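Local coordinates for protein Phospholipase/Carboxylesterase (Haliangium ochraceum, PDB 4Q82) that probably hydrolyses carboxylic ester bonds, as expected of a serine hydrolase with an alpha/beta-hydrolase-like fold, at residues A[124-129]-A[142-147]; A[170-175]-A[203-208]. All coordinates share one frame; numbering follows the deposited sequence.

Interaction 1. Residues A[124-129]-A[142-147]; sequences VVLSPQ and RDFLAF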
# COMPACT_ATOMS: atom_id res chain seq x y z
N VAL A 124 1.51 -11.15 -4.37
CA VAL A 124 1.59 -11.45 -2.95
C VAL A 124 1.10 -10.20 -2.23
O VAL A 124 1.58 -9.10 -2.53
CB VAL A 124 3.02 -11.80 -2.51
CG1 VAL A 124 3.12 -11.88 -0.99
CG2 VAL A 124 3.47 -13.12 -3.16
N VAL A 125 0.14 -10.33 -1.31
CA VAL A 125 -0.34 -9.15 -0.56
C VAL A 125 -0.06 -9.33 0.92
O VAL A 125 -0.57 -10.28 1.54
CB VAL A 125 -1.86 -8.88 -0.76
CG1 VAL A 125 -2.28 -7.57 -0.04
CG2 VAL A 125 -2.19 -8.76 -2.25
N LEU A 126 0.76 -8.45 1.48
CA LEU A 126 1.06 -8.51 2.91
C LEU A 126 0.48 -7.29 3.61
O LEU A 126 0.66 -6.17 3.16
CB LEU A 126 2.57 -8.56 3.16
CG LEU A 126 3.34 -9.65 2.43
CD1 LEU A 126 4.81 -9.59 2.83
CD2 LEU A 126 2.77 -11.03 2.75
N SER A 127 -0.20 -7.52 4.73
CA SER A 127 -0.85 -6.43 5.44
C SER A 127 -0.40 -6.41 6.90
O SER A 127 -1.02 -7.06 7.76
CB SER A 127 -2.37 -6.57 5.35
OG SER A 127 -2.82 -6.57 3.98
N PRO A 128 0.70 -5.70 7.19
CA PRO A 128 1.23 -5.69 8.56
C PRO A 128 0.43 -4.82 9.53
O PRO A 128 -0.17 -3.83 9.11
CB PRO A 128 2.65 -5.12 8.39
CG PRO A 128 2.54 -4.26 7.12
CD PRO A 128 1.60 -5.04 6.23
N GLN A 129 0.45 -5.18 10.81
CA GLN A 129 -0.25 -4.36 11.81
C GLN A 129 0.76 -3.48 12.52
O GLN A 129 1.82 -3.95 12.98
CB GLN A 129 -0.98 -5.23 12.84
CG GLN A 129 -1.76 -4.42 13.89
CD GLN A 129 -2.78 -5.29 14.62
OE1 GLN A 129 -2.44 -6.35 15.14
NE2 GLN A 129 -4.03 -4.84 14.64
N ARG A 142 10.38 0.49 6.04
CA ARG A 142 11.60 -0.01 5.40
C ARG A 142 11.92 -1.44 5.86
O ARG A 142 12.20 -2.33 5.03
CB ARG A 142 12.81 0.89 5.71
CG ARG A 142 14.11 0.32 5.13
CD ARG A 142 15.35 0.77 5.87
NE ARG A 142 15.28 0.49 7.31
CZ ARG A 142 16.02 1.13 8.21
NH1 ARG A 142 16.87 2.07 7.81
NH2 ARG A 142 15.91 0.84 9.50
N ASP A 143 11.92 -1.64 7.18
CA ASP A 143 12.31 -2.93 7.72
C ASP A 143 11.34 -4.02 7.27
O ASP A 143 11.75 -5.13 6.96
CB ASP A 143 12.39 -2.91 9.25
CG ASP A 143 13.51 -2.03 9.79
OD1 ASP A 143 14.41 -1.62 9.02
OD2 ASP A 143 13.48 -1.74 11.00
N PHE A 144 10.04 -3.71 7.23
CA PHE A 144 9.08 -4.73 6.83
C PHE A 144 9.20 -5.04 5.34
O PHE A 144 9.03 -6.19 4.92
CB PHE A 144 7.62 -4.33 7.15
CG PHE A 144 6.65 -5.46 6.93
CD1 PHE A 144 5.98 -5.60 5.72
CD2 PHE A 144 6.49 -6.45 7.89
CE1 PHE A 144 5.14 -6.66 5.48
CE2 PHE A 144 5.63 -7.52 7.66
CZ PHE A 144 4.96 -7.63 6.46
N LEU A 145 9.45 -4.02 4.53
CA LEU A 145 9.71 -4.29 3.11
C LEU A 145 10.97 -5.16 2.92
O LEU A 145 10.99 -6.02 2.04
CB LEU A 145 9.86 -2.99 2.33
CG LEU A 145 8.59 -2.21 1.99
CD1 LEU A 145 8.94 -0.82 1.40
CD2 LEU A 145 7.72 -3.00 1.03
N ALA A 146 12.00 -4.95 3.75
CA ALA A 146 13.21 -5.77 3.66
C ALA A 146 12.89 -7.21 4.03
O ALA A 146 13.31 -8.15 3.34
CB ALA A 146 14.30 -5.22 4.58
N PHE A 147 12.14 -7.39 5.11
CA PHE A 147 11.67 -8.71 5.51
C PHE A 147 10.90 -9.39 4.38
O PHE A 147 11.13 -10.57 4.08
CB PHE A 147 10.78 -8.63 6.75
CG PHE A 147 9.89 -9.84 6.92
CD1 PHE A 147 10.36 -10.97 7.56
CD2 PHE A 147 8.59 -9.83 6.43
CE1 PHE A 147 9.55 -12.08 7.72
CE2 PHE A 147 7.77 -10.93 6.59
CZ PHE A 147 8.26 -12.06 7.23
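Pro-128 sits over one face of the Phe-144 ring: its CB is 3.9 Å from the ring centroid, 10° off the normal, a CH-pi contact made almost over the middle of the face. CG of the same proline reaches the CE1 and CD1 side, 3.9 Å from Phe-144 CE1. Leu-126, two residues back along the strand and pointing to the same side of the sheet, meets Phe-144 differently. Leu-126 CB comes at the rim, close to the ring plane, 3.9 Å from Phe-144 CE1, and Leu-126 CD1 approaches that same carbon. The ring gets there because Phe-144 holds CG anti to its backbone N (chi1 -171°), which sends the side chain out from the helix toward the strand. The opposite face of the Phe-144 ring is covered by Phe-147 CD2 of the same helix, 3.9 Å above the plane and offset toward the rim, and Phe-67 adds an edge-to-face contact. An alanine in place of Phe-144 would probably open a gap between strand and helix, leaving Pro-128 without its aromatic platform and Phe-147 without its neighbour. Away from the strand the helix changes character: Asp-143 is exposed and Arg-142 partly so, and the guanidinium turns side-on to grip a single oxygen. Arg-142 NE and Arg-142 NH2 each stand 2.9 Å from Asp-143 OD1, in bent bonds that arrive on its syn side, tilted out of the carboxylate plane toward the same face. This salt bridge lies well clear of strand 124-128. That strand bonds through its backbone to strand 80-86, whose Val-84 also touches Phe-144. A helix laid by apolar side chains on the face of a mostly parallel sheet is the layered packing of alpha/beta-hydrolase-like folds.

Interaction 2. Residues A[170-175]-A[203-208]; sequences GSWNYL and CDLAQV
Trp-172 and Leu-205 meet at about a right angle, with the leucine at the edge of the indole and not over its face. The touching atoms are Trp-172 CZ3, on the six-membered ring, and Leu-205 CD2, 4.1 Å apart and near the ring plane. The first bond of the Trp-172 side chain points neither at the partner segment nor away from it; with CG anti to the carbonyl carbon (chi1 -82°), the benzo end of the indole comes round to the leucine. Leu-205 answers from the 3-10 turn with CG anti to its own backbone N (chi1 -179°), and its two methyls divide the work. While CD2 goes to the tryptophan, Leu-205 CD1 faces Leu-175, lying 4.2 Å from Leu-175 CB, so the isobutyl group is shared between two side chains of helix 167-178. The contact joins that helix, which follows strand 158-163, to the connection that runs from helix 195-201 into strand 210-215, in the alternating strand and helix order of an alpha/beta-hydrolase-like fold. Leu-175 also turns a branch toward the entry to that strand: Leu-175 CD2 stands 4.4 Å from Val-208 CG1, longer than the two contacts made by Leu-205. All four side chains are buried and apolar, and their separations of 4.1 Å or more mark ordinary van der Waals packing without any polar link between the segments. Other elements close in on the same cluster: from helix 224-235 Met-230 touches Trp-172 and Leu-233 touches Leu-205, and Leu-189 of strand 186-190 also meets the indole. At the outer end of the turn, Cys-203 is exposed and its SG forms a disulfide with Cys-236, tying the 3-10 segment covalently to the chain just beyond helix 224-235.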
# COMPACT_ATOMS: atom_id res chain seq x y z
N GLY A 170 2.43 7.25 6.76
CA GLY A 170 3.69 6.56 7.01
C GLY A 170 4.44 6.28 5.71
O GLY A 170 5.67 6.40 5.65
N SER A 171 3.70 5.88 4.69
CA SER A 171 4.31 5.55 3.40
C SER A 171 4.94 6.78 2.77
O SER A 171 6.01 6.69 2.16
CB SER A 171 3.26 4.94 2.46
OG SER A 171 2.95 3.62 2.91
N TRP A 172 4.27 7.93 2.89
CA TRP A 172 4.86 9.18 2.41
C TRP A 172 6.14 9.48 3.17
O TRP A 172 7.16 9.89 2.59
CB TRP A 172 3.87 10.35 2.58
CG TRP A 172 2.81 10.52 1.49
CD1 TRP A 172 1.46 10.34 1.63
CD2 TRP A 172 3.02 10.94 0.13
NE1 TRP A 172 0.81 10.64 0.45
CE2 TRP A 172 1.75 11.02 -0.49
CE3 TRP A 172 4.15 11.31 -0.62
CZ2 TRP A 172 1.57 11.43 -1.81
CZ3 TRP A 172 3.98 11.70 -1.96
CH2 TRP A 172 2.71 11.75 -2.54
N ASN A 173 6.11 9.29 4.49
CA ASN A 173 7.31 9.56 5.30
C ASN A 173 8.43 8.58 4.98
O ASN A 173 9.62 8.91 5.06
CB ASN A 173 6.97 9.52 6.77
CG ASN A 173 6.34 10.81 7.24
OD1 ASN A 173 6.63 11.88 6.68
ND2 ASN A 173 5.50 10.73 8.26
N TYR A 174 8.03 7.36 4.63
CA TYR A 174 8.99 6.35 4.20
C TYR A 174 9.73 6.82 2.95
O TYR A 174 10.96 6.71 2.86
CB TYR A 174 8.28 5.02 3.92
CG TYR A 174 9.09 4.09 3.04
CD1 TYR A 174 10.16 3.35 3.56
CD2 TYR A 174 8.78 3.94 1.68
CE1 TYR A 174 10.92 2.51 2.75
CE2 TYR A 174 9.55 3.09 0.86
CZ TYR A 174 10.60 2.38 1.40
OH TYR A 174 11.35 1.54 0.60
N LEU A 175 8.97 7.36 2.00
CA LEU A 175 9.57 7.89 0.78
C LEU A 175 10.45 9.10 1.09
O LEU A 175 11.51 9.28 0.49
CB LEU A 175 8.49 8.25 -0.25
CG LEU A 175 7.78 7.06 -0.89
CD1 LEU A 175 6.62 7.57 -1.76
CD2 LEU A 175 8.76 6.24 -1.72
N CYS A 203 11.21 17.66 -7.29
CA CYS A 203 11.07 16.77 -8.43
C CYS A 203 11.92 15.51 -8.33
O CYS A 203 11.72 14.57 -9.10
CB CYS A 203 11.36 17.53 -9.72
SG CYS A 203 10.03 18.73 -10.04
N ASP A 204 12.83 15.44 -7.36
CA ASP A 204 13.52 14.17 -7.11
C ASP A 204 12.52 13.07 -6.75
O ASP A 204 12.71 11.91 -7.10
CB ASP A 204 14.55 14.31 -5.99
CG ASP A 204 15.73 15.21 -6.37
OD1 ASP A 204 15.85 15.59 -7.55
OD2 ASP A 204 16.55 15.52 -5.48
N LEU A 205 11.46 13.44 -6.04
CA LEU A 205 10.45 12.48 -5.66
C LEU A 205 9.66 11.98 -6.88
O LEU A 205 9.08 10.90 -6.85
CB LEU A 205 9.51 13.10 -4.64
CG LEU A 205 8.36 12.28 -4.05
CD1 LEU A 205 8.88 11.03 -3.39
CD2 LEU A 205 7.63 13.14 -3.05
N ALA A 206 9.68 12.75 -7.96
CA ALA A 206 8.89 12.40 -9.15
C ALA A 206 9.48 11.20 -9.91
O ALA A 206 8.90 10.73 -10.90
CB ALA A 206 8.76 13.60 -10.07
N GLN A 207 10.61 10.69 -9.44
CA GLN A 207 11.17 9.48 -10.03
C GLN A 207 10.45 8.20 -9.55
O GLN A 207 10.63 7.13 -10.12
CB GLN A 207 12.66 9.40 -9.73
CG GLN A 207 13.47 10.47 -10.47
CD GLN A 207 13.32 10.38 -11.98
OE1 GLN A 207 12.91 11.35 -12.63
NE2 GLN A 207 13.67 9.23 -12.54
N VAL A 208 9.64 8.33 -8.51
CA VAL A 208 8.79 7.23 -8.05
C VAL A 208 7.36 7.43 -8.54
O VAL A 208 6.78 8.48 -8.31
CB VAL A 208 8.77 7.16 -6.51
CG1 VAL A 208 7.86 6.06 -6.03
CG2 VAL A 208 10.18 6.96 -5.97

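In the fold
Both contacts are buried and apolar, but they join different elements. Interaction 1 sets a helix on a strand within the sheet and depends on an aromatic face, whereas interaction 2 packs a helix against a 3-10 turn at the approach to a strand, with aliphatic branches and one indole edge. Their centres are about 17 Å apart, and their exposed margins differ: a salt bridge on the helix of interaction 1, a covalent disulfide on the turn of interaction 2. Helices 138-151 and 167-178, one from each contact, pack directly on each other, Tyr-174 touching Arg-142 and Leu-145, with Leu-145 CD1 3.5 Å from Tyr-174 OH.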